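Local atomic coordinates of Fc fragment of IgE receptor II (Bos taurus, PDB entry 6PWS), a protein that binds mannose-type sugars through calcium in its C-type carbohydrate-recognition domain and, as CD23, probably serves as the low-affinity receptor for IgE. Residues I14-K19 against Q53-K58; S65-R70 against G112-A117; D73-F78 against P96-Q101. All coordinates share one frame; numbering follows the deposited sequence. Where two conformers were deposited one is given.

From the N terminus, the hairpin strand 14-16 meets helix 50-59 first: interaction 1 closes a loop of 33 residues and ties the edge of the large sheet to that helix. Only afterwards does interaction 2 open, at 65-70, to close on strand 114-117; interaction 3, between 73-78 and 96-101, is nested inside that second loop. Interactions 1 and 2 touch where Gln-53 of the helix reaches Trp-114. Interactions 2 and 3 share one calcium and the mannoside, and Asp-116 meets the backbone of Asn-97 and Asp-98. Interactions 1 and 3 lie on opposite sides of the chain's centre, about 27 Å apart between centres.

Interaction 1: I14-K19 against Q53-K58; sequences IYFQKK and QDFLTK
A pair of phenylalanines packs the edge hairpin of the large sheet against the second helix of this C-type lectin domain, in a contact that is partly buried and made without hydrogen bonds across it. Phe-16, at the end of strand 14-16, and Phe-55, on helix 50-59, point at each other. Their planes are only 18° from parallel, but the rings are slid apart, with centroids 4.7 Å from each other, so ring barely lies over ring. The slip puts the CB of each residue over one face of the other's ring. CB of Phe-55 sits 3.8 Å from the centroid of the Phe-16 ring and just 5° off its normal, while CB of Phe-16 lies 3.7 Å from the Phe-55 centroid: two reciprocal CH-pi contacts. With CG anti to the backbone N in both residues, each ring extends from its own backbone across the partner's CB, and the side chains run past each other in opposite directions.

The other face of Phe-16 is lined by CG of Gln-17, offset toward the rim. Gln-17 belongs to the type I' turn from Phe-16 to Lys-19 that joins strands 14-16 and 19-25 as a beta hairpin. Within that hairpin the OH of Tyr-15 accepts a hydrogen bond from N of Lys-18. Ile-14 adds its CG2 methyl at the edge of the Phe-55 ring, 3.8 Å from CZ and near the ring plane. On strand 19-25, Tyr-21 meets Phe-55 with its ring inclined about 45° and also touches Phe-16.

Interaction 2: S65-R70 against G112-A117; sequences SWIGLR and GKWNDA. With CA (calcium ion), chain B; MMA (methyl alpha-D-mannopyranoside), chain D.
The strand that carries the primary calcium and sugar site, 114-117, rests its inner side on the buried core under that site, against residues 65-70. Ile-67 CD1 stands over one face of the Trp-114 indole, 4.0 Å from the centroid of the five-membered ring and 5° off its normal, a CH-pi contact in which the two side chains cross at about a right angle. Leu-69 CD2 reaches the six-membered ring of the same indole, 3.9 Å from CZ3. The chain corner at Gly-68, an inverse gamma turn, lets Ile-67 and Leu-69 come at Trp-114 from two different strands. Trp-114 NE1 is satisfied by Gln-53 OE1 of helix 50-59. Farther along, Ala-117 CB meets Trp-66 CH2 at 4.1 Å, while Trp-66 NE1 is hydrogen-bonded to Lys-28 O.

Trp-114, Asn-115 and Asp-116 form the WND motif of C-type lectins. Asp-116 grips the calcium twice, through OD1 at 2.4 Å and its backbone O at 2.5 Å; CG lies between the backbone N and carbonyl carbon (chi1 61°), which turns the carboxylate back beside its own carbonyl, so that both reach the same ion. The side chain of Asn-115 is a further ligand. Glu-95, Asn-97 and Glu-103 complete the protein shell, and mannoside O3 and O4 each coordinate the ion at 2.5 Å.

Interaction 3: D73-F78 against P96-Q101; sequences DIEGEF and PNDAGQ. With CA (calcium ion), chain C; CA (calcium ion), chain B; MMA (methyl alpha-D-mannopyranoside), chain D.
Neither segment is regular helix or strand: 73-78 holds a type II turn from Ile-74 to Glu-77, closed by Glu-77 N to Ile-74 O at 2.9 Å, and 96-101 starts at Pro-96 behind a cis peptide bond. Gly-76, with its positive phi, suits its place in the turn. Across the contact, the Glu-75 and Asp-98 carboxylates approach from opposite directions, planes 33° apart, with Glu-75 OE2 only 3.1 Å from Asp-98 OD1. The calcium that both bind probably offsets their repulsion, and water 1 bridges them, donating to Glu-75 OE1 and Asp-98 OD2. Glu-75 chelates the ion with OE1 at 2.4 Å and OE2 at 2.5 Å, while Asp-98 supplies OD1 at 2.5 Å. Water 2, Asp-71, the backbone O of Glu-103 and Asn-104 are further ligands. Beside the carboxylate pair, Phe-78 CE1 packs on Pro-96 CG at 3.9 Å.

Asn-97 instead serves the calcium that holds the sugar: OD1 binds the metal and ND2 donates to mannoside O4 at 2.8 Å, with an N-H...O angle of 132°. The cis-proline and Asn-97 belong to the EPN motif of mannose-type C-type lectins. Segment 73-78 lies in the short connection between strands 69-70 and 79-80; the long loop from strand 79-80 to strand 105-108 contains 96-101.

Interaction 1: I14-K19 against Q53-K58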
# COMPACT_ATOMS: atom_id res chain seq x y z
N ILE A 14 -13.83 -1.44 3.92
CA ILE A 14 -14.51 -0.39 3.18
C ILE A 14 -14.54 -0.77 1.70
O ILE A 14 -13.50 -1.07 1.11
CB ILE A 14 -13.79 0.96 3.35
CG1 ILE A 14 -13.59 1.31 4.83
CG2 ILE A 14 -14.53 2.07 2.61
CD1 ILE A 14 -14.89 1.49 5.63
N TYR A 15 -15.73 -0.72 1.09
CA TYR A 15 -15.91 -1.11 -0.30
C TYR A 15 -15.60 0.02 -1.28
O TYR A 15 -16.05 1.16 -1.09
CB TYR A 15 -17.36 -1.58 -0.53
CG TYR A 15 -17.60 -1.83 -2.00
CD1 TYR A 15 -17.08 -2.97 -2.61
CD2 TYR A 15 -18.26 -0.91 -2.80
CE1 TYR A 15 -17.24 -3.19 -3.95
CE2 TYR A 15 -18.42 -1.13 -4.16
CZ TYR A 15 -17.91 -2.27 -4.72
OH TYR A 15 -18.03 -2.51 -6.07
N PHE A 16 -14.88 -0.31 -2.35
CA PHE A 16 -14.73 0.61 -3.48
C PHE A 16 -14.42 -0.19 -4.74
O PHE A 16 -13.46 -0.96 -4.76
CB PHE A 16 -13.61 1.64 -3.24
CG PHE A 16 -13.41 2.58 -4.40
CD1 PHE A 16 -14.25 3.67 -4.57
CD2 PHE A 16 -12.39 2.39 -5.31
CE1 PHE A 16 -14.08 4.54 -5.63
CE2 PHE A 16 -12.22 3.25 -6.38
CZ PHE A 16 -13.07 4.33 -6.53
N GLN A 17 -15.25 -0.01 -5.77
CA GLN A 17 -15.00 -0.56 -7.11
C GLN A 17 -14.40 -1.96 -7.11
O GLN A 17 -13.25 -2.18 -7.52
CB GLN A 17 -14.16 0.41 -7.95
CG GLN A 17 -14.89 1.72 -8.21
CD GLN A 17 -14.18 2.61 -9.21
OE1 GLN A 17 -13.08 2.31 -9.68
NE2 GLN A 17 -14.82 3.73 -9.54
N LYS A 18 -15.20 -2.93 -6.67
CA LYS A 18 -14.93 -4.36 -6.75
C LYS A 18 -13.95 -4.84 -5.69
O LYS A 18 -13.64 -6.04 -5.65
CB LYS A 18 -14.41 -4.81 -8.12
CG LYS A 18 -15.18 -4.24 -9.27
CD LYS A 18 -14.32 -4.28 -10.51
CE LYS A 18 -15.17 -4.21 -11.74
NZ LYS A 18 -15.72 -2.87 -12.06
N LYS A 19 -13.44 -3.95 -4.84
CA LYS A 19 -12.46 -4.31 -3.84
C LYS A 19 -12.90 -3.81 -2.47
O LYS A 19 -13.79 -2.96 -2.35
CB LYS A 19 -11.06 -3.79 -4.22
CG LYS A 19 -10.46 -4.52 -5.42
CD LYS A 19 -9.14 -3.92 -5.90
CE LYS A 19 -8.05 -3.97 -4.84
NZ LYS A 19 -6.74 -3.50 -5.38
N GLN A 53 -6.52 5.23 -6.74
CA GLN A 53 -5.63 6.10 -5.99
C GLN A 53 -6.40 7.23 -5.31
O GLN A 53 -6.11 7.57 -4.16
CB GLN A 53 -4.54 6.67 -6.89
CG GLN A 53 -3.58 7.60 -6.13
CD GLN A 53 -2.79 6.86 -5.06
OE1 GLN A 53 -2.06 5.91 -5.37
NE2 GLN A 53 -2.90 7.29 -3.82
N ASP A 54 -7.37 7.83 -6.00
CA ASP A 54 -8.14 8.93 -5.41
C ASP A 54 -8.87 8.47 -4.15
O ASP A 54 -8.89 9.19 -3.14
CB ASP A 54 -9.12 9.47 -6.47
CG ASP A 54 -10.14 10.45 -5.91
OD1 ASP A 54 -9.75 11.59 -5.61
OD2 ASP A 54 -11.35 10.11 -5.82
N PHE A 55 -9.47 7.28 -4.20
CA PHE A 55 -10.13 6.72 -3.03
C PHE A 55 -9.17 6.67 -1.85
O PHE A 55 -9.51 7.03 -0.72
CB PHE A 55 -10.68 5.33 -3.38
CG PHE A 55 -11.15 4.52 -2.19
CD1 PHE A 55 -10.29 3.61 -1.60
CD2 PHE A 55 -12.42 4.67 -1.66
CE1 PHE A 55 -10.69 2.86 -0.51
CE2 PHE A 55 -12.82 3.93 -0.56
CZ PHE A 55 -11.96 3.02 0.01
N LEU A 56 -7.95 6.19 -2.10
CA LEU A 56 -6.93 6.03 -1.06
C LEU A 56 -6.38 7.38 -0.59
O LEU A 56 -6.24 7.61 0.61
CB LEU A 56 -5.80 5.14 -1.58
CG LEU A 56 -6.23 3.69 -1.86
CD1 LEU A 56 -5.12 2.96 -2.58
CD2 LEU A 56 -6.62 2.96 -0.58
N THR A 57 -6.04 8.28 -1.53
CA THR A 57 -5.51 9.59 -1.17
C THR A 57 -6.44 10.31 -0.22
O THR A 57 -6.01 10.89 0.78
CB THR A 57 -5.33 10.40 -2.45
OG1 THR A 57 -4.23 9.84 -3.17
CG2 THR A 57 -5.07 11.89 -2.16
N LYS A 58 -7.74 10.28 -0.51
CA LYS A 58 -8.68 11.03 0.30
C LYS A 58 -8.77 10.50 1.72
O LYS A 58 -9.14 11.26 2.62
CB LYS A 58 -10.05 11.02 -0.38
CG LYS A 58 -10.04 11.85 -1.66
CD LYS A 58 -11.41 11.94 -2.33
CE LYS A 58 -11.99 10.57 -2.60
NZ LYS A 58 -13.09 10.62 -3.62

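Interaction 2: S65-R70 against G112-A117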
# COMPACT_ATOMS: atom_id res chain seq x y z
N SER A 65 1.73 5.78 5.29
CA SER A 65 1.21 4.43 5.41
C SER A 65 1.82 3.48 4.38
O SER A 65 2.07 3.86 3.24
CB SER A 65 -0.32 4.41 5.29
OG SER A 65 -0.79 5.01 4.09
N TRP A 66 2.02 2.23 4.78
CA TRP A 66 2.57 1.25 3.86
C TRP A 66 1.55 0.80 2.81
O TRP A 66 0.36 0.63 3.11
CB TRP A 66 3.03 0.01 4.62
CG TRP A 66 4.22 0.19 5.49
CD1 TRP A 66 4.27 -0.03 6.84
CD2 TRP A 66 5.54 0.58 5.10
NE1 TRP A 66 5.54 0.21 7.31
CE2 TRP A 66 6.34 0.58 6.26
CE3 TRP A 66 6.12 0.96 3.88
CZ2 TRP A 66 7.70 0.91 6.23
CZ3 TRP A 66 7.46 1.30 3.85
CH2 TRP A 66 8.24 1.27 5.02
N ILE A 67 2.05 0.55 1.60
CA ILE A 67 1.30 -0.10 0.53
C ILE A 67 2.05 -1.36 0.07
O ILE A 67 3.18 -1.64 0.47
CB ILE A 67 0.97 0.86 -0.64
CG1 ILE A 67 2.22 1.28 -1.41
CG2 ILE A 67 0.19 2.06 -0.12
CD1 ILE A 67 1.90 2.05 -2.70
N GLY A 68 1.39 -2.13 -0.80
CA GLY A 68 1.87 -3.43 -1.22
C GLY A 68 2.78 -3.41 -2.44
O GLY A 68 2.54 -4.12 -3.42
N LEU A 69 3.86 -2.63 -2.36
CA LEU A 69 4.77 -2.41 -3.48
C LEU A 69 6.19 -2.40 -2.92
O LEU A 69 6.45 -1.75 -1.90
CB LEU A 69 4.42 -1.08 -4.17
CG LEU A 69 5.15 -0.77 -5.48
CD1 LEU A 69 4.81 -1.77 -6.57
CD2 LEU A 69 4.79 0.65 -5.93
N ARG A 70 7.11 -3.14 -3.56
CA ARG A 70 8.47 -3.28 -3.05
C ARG A 70 9.40 -3.65 -4.19
O ARG A 70 8.97 -4.24 -5.18
CB ARG A 70 8.53 -4.34 -1.92
CG ARG A 70 8.50 -5.80 -2.35
CD ARG A 70 7.18 -6.29 -2.98
NE ARG A 70 7.27 -7.73 -3.28
CZ ARG A 70 6.30 -8.48 -3.80
NH1 ARG A 70 5.12 -7.94 -4.09
NH2 ARG A 70 6.51 -9.78 -4.05
N GLY A 112 -0.88 11.08 -0.14
CA GLY A 112 -1.13 9.97 -1.03
C GLY A 112 -0.05 9.70 -2.05
O GLY A 112 -0.06 8.62 -2.67
N LYS A 113 0.90 10.62 -2.24
CA LYS A 113 1.99 10.41 -3.19
C LYS A 113 2.93 9.33 -2.65
O LYS A 113 3.15 9.21 -1.45
CB LYS A 113 2.75 11.71 -3.42
CG LYS A 113 1.96 12.79 -4.16
CD LYS A 113 1.77 12.45 -5.63
CE LYS A 113 0.89 13.46 -6.35
NZ LYS A 113 0.64 13.02 -7.74
N TRP A 114 3.49 8.54 -3.56
CA TRP A 114 4.29 7.39 -3.16
C TRP A 114 5.76 7.77 -2.95
O TRP A 114 6.33 8.57 -3.69
CB TRP A 114 4.23 6.27 -4.20
CG TRP A 114 2.87 5.80 -4.60
CD1 TRP A 114 1.66 6.09 -4.03
CD2 TRP A 114 2.60 4.94 -5.70
NE1 TRP A 114 0.65 5.45 -4.71
CE2 TRP A 114 1.20 4.74 -5.75
CE3 TRP A 114 3.40 4.31 -6.66
CZ2 TRP A 114 0.59 3.97 -6.73
CZ3 TRP A 114 2.79 3.54 -7.63
CH2 TRP A 114 1.40 3.37 -7.66
N ASN A 115 6.37 7.12 -1.96
CA ASN A 115 7.78 7.28 -1.65
C ASN A 115 8.35 5.90 -1.30
O ASN A 115 7.75 5.18 -0.50
CB ASN A 115 7.95 8.21 -0.44
CG ASN A 115 9.38 8.27 0.02
OD1 ASN A 115 10.29 8.41 -0.80
ND2 ASN A 115 9.60 8.14 1.32
N ASP A 116 9.50 5.55 -1.88
CA ASP A 116 10.25 4.41 -1.36
C ASP A 116 10.91 4.78 -0.04
O ASP A 116 11.46 5.88 0.11
CB ASP A 116 11.24 3.83 -2.39
CG ASP A 116 12.33 4.80 -2.85
OD1 ASP A 116 12.14 6.03 -2.74
OD2 ASP A 116 13.33 4.28 -3.38
N ALA A 117 10.82 3.87 0.93
CA ALA A 117 11.31 4.12 2.28
C ALA A 117 12.11 2.93 2.78
O ALA A 117 12.06 1.82 2.24
CB ALA A 117 10.13 4.40 3.22
CA CA B . 12.62 7.69 -1.12
C1 MMA D . 14.12 11.18 3.25
C2 MMA D . 13.34 9.89 3.04
C3 MMA D . 13.50 9.48 1.62
C4 MMA D . 12.97 10.53 0.68
C5 MMA D . 13.64 11.88 0.94
C6 MMA D . 12.94 12.95 0.15
C7 MMA D . 16.33 11.97 2.95
O1 MMA D . 15.42 10.89 2.96
O2 MMA D . 11.94 10.05 3.33
O3 MMA D . 12.76 8.27 1.36
O4 MMA D . 13.21 10.07 -0.65
O5 MMA D . 13.58 12.26 2.36
O6 MMA D . 13.55 14.19 0.42

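Interaction 3: D73-F78 against P96-Q101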
# COMPACT_ATOMS: atom_id res chain seq x y z
N ASP A 73 13.52 -7.81 -4.13
CA ASP A 73 14.17 -8.95 -4.77
C ASP A 73 15.19 -8.52 -5.82
O ASP A 73 16.29 -9.07 -5.89
CB ASP A 73 13.13 -9.88 -5.39
CG ASP A 73 12.35 -10.65 -4.34
OD1 ASP A 73 12.80 -10.73 -3.17
OD2 ASP A 73 11.27 -11.17 -4.70
N ILE A 74 14.82 -7.58 -6.67
CA ILE A 74 15.75 -6.99 -7.63
C ILE A 74 15.58 -5.48 -7.52
O ILE A 74 14.49 -4.96 -7.75
CB ILE A 74 15.51 -7.45 -9.08
CG1 ILE A 74 15.78 -8.94 -9.24
CG2 ILE A 74 16.41 -6.64 -10.04
CD1 ILE A 74 15.43 -9.48 -10.61
N GLU A 75 16.66 -4.79 -7.16
CA GLU A 75 16.62 -3.35 -7.02
C GLU A 75 16.10 -2.72 -8.30
O GLU A 75 16.52 -3.05 -9.40
CB GLU A 75 18.02 -2.83 -6.69
CG GLU A 75 18.12 -1.31 -6.57
CD GLU A 75 17.15 -0.71 -5.55
OE1 GLU A 75 16.84 -1.38 -4.55
OE2 GLU A 75 16.72 0.45 -5.75
N GLY A 76 15.14 -1.80 -8.13
CA GLY A 76 14.53 -1.12 -9.24
C GLY A 76 13.41 -1.86 -9.94
O GLY A 76 12.79 -1.28 -10.85
N GLU A 77 13.15 -3.12 -9.58
CA GLU A 77 12.06 -3.90 -10.15
C GLU A 77 10.97 -3.98 -9.08
O GLU A 77 11.07 -4.76 -8.14
CB GLU A 77 12.54 -5.29 -10.58
CG GLU A 77 13.48 -5.25 -11.77
CD GLU A 77 13.75 -6.61 -12.41
OE1 GLU A 77 13.18 -7.63 -11.95
OE2 GLU A 77 14.53 -6.66 -13.38
N PHE A 78 9.95 -3.14 -9.23
CA PHE A 78 8.86 -3.13 -8.26
C PHE A 78 7.85 -4.22 -8.58
O PHE A 78 7.59 -4.54 -9.75
CB PHE A 78 8.23 -1.73 -8.17
CG PHE A 78 9.12 -0.76 -7.46
CD1 PHE A 78 10.06 -0.01 -8.15
CD2 PHE A 78 9.11 -0.69 -6.07
CE1 PHE A 78 10.93 0.82 -7.48
CE2 PHE A 78 9.98 0.13 -5.39
CZ PHE A 78 10.90 0.89 -6.10
N PRO A 96 10.78 6.90 -7.05
CA PRO A 96 11.63 6.38 -5.97
C PRO A 96 13.09 6.82 -6.20
O PRO A 96 13.53 6.97 -7.34
CB PRO A 96 11.48 4.87 -6.13
CG PRO A 96 11.28 4.68 -7.62
CD PRO A 96 10.45 5.87 -8.05
N ASN A 97 13.82 7.01 -5.11
CA ASN A 97 15.20 7.47 -5.17
C ASN A 97 16.21 6.54 -4.49
O ASN A 97 17.41 6.84 -4.54
CB ASN A 97 15.33 8.91 -4.65
CG ASN A 97 14.94 9.07 -3.19
OD1 ASN A 97 14.59 8.11 -2.51
ND2 ASN A 97 15.03 10.30 -2.71
N ASP A 98 15.77 5.45 -3.88
CA ASP A 98 16.65 4.49 -3.22
C ASP A 98 17.65 5.20 -2.31
O ASP A 98 18.86 4.95 -2.34
CB ASP A 98 17.34 3.56 -4.22
CG ASP A 98 17.72 2.22 -3.59
OD1 ASP A 98 16.85 1.62 -2.90
OD2 ASP A 98 18.87 1.76 -3.77
N ALA A 99 17.13 6.08 -1.45
CA ALA A 99 17.95 6.91 -0.58
C ALA A 99 18.49 6.12 0.62
O ALA A 99 18.32 4.90 0.74
CB ALA A 99 17.16 8.14 -0.14
N GLY A 100 19.18 6.81 1.52
CA GLY A 100 19.92 6.10 2.55
C GLY A 100 20.90 5.15 1.88
O GLY A 100 21.47 5.47 0.84
N GLN A 101 21.08 3.97 2.47
CA GLN A 101 21.81 2.91 1.80
C GLN A 101 20.87 1.91 1.13
O GLN A 101 21.31 0.81 0.77
CB GLN A 101 22.80 2.21 2.72
CG GLN A 101 23.72 3.17 3.45
CD GLN A 101 23.13 3.56 4.77
OE1 GLN A 101 22.76 2.70 5.58
NE2 GLN A 101 23.05 4.86 5.02
CA CA C . 15.08 0.14 -3.81
CA CA B . 12.62 7.69 -1.12
C1 MMA D . 14.12 11.18 3.25
C2 MMA D . 13.34 9.89 3.04
C3 MMA D . 13.50 9.48 1.62
C4 MMA D . 12.97 10.53 0.68
C5 MMA D . 13.64 11.88 0.94
C6 MMA D . 12.94 12.95 0.15
C7 MMA D . 16.33 11.97 2.95
O1 MMA D . 15.42 10.89 2.96
O2 MMA D . 11.94 10.05 3.33
O3 MMA D . 12.76 8.27 1.36
O4 MMA D . 13.21 10.07 -0.65
O5 MMA D . 13.58 12.26 2.36
O6 MMA D . 13.55 14.19 0.42
O HOH W 1 18.76 -0.76 -2.50
O HOH W 2 14.05 2.04 -4.79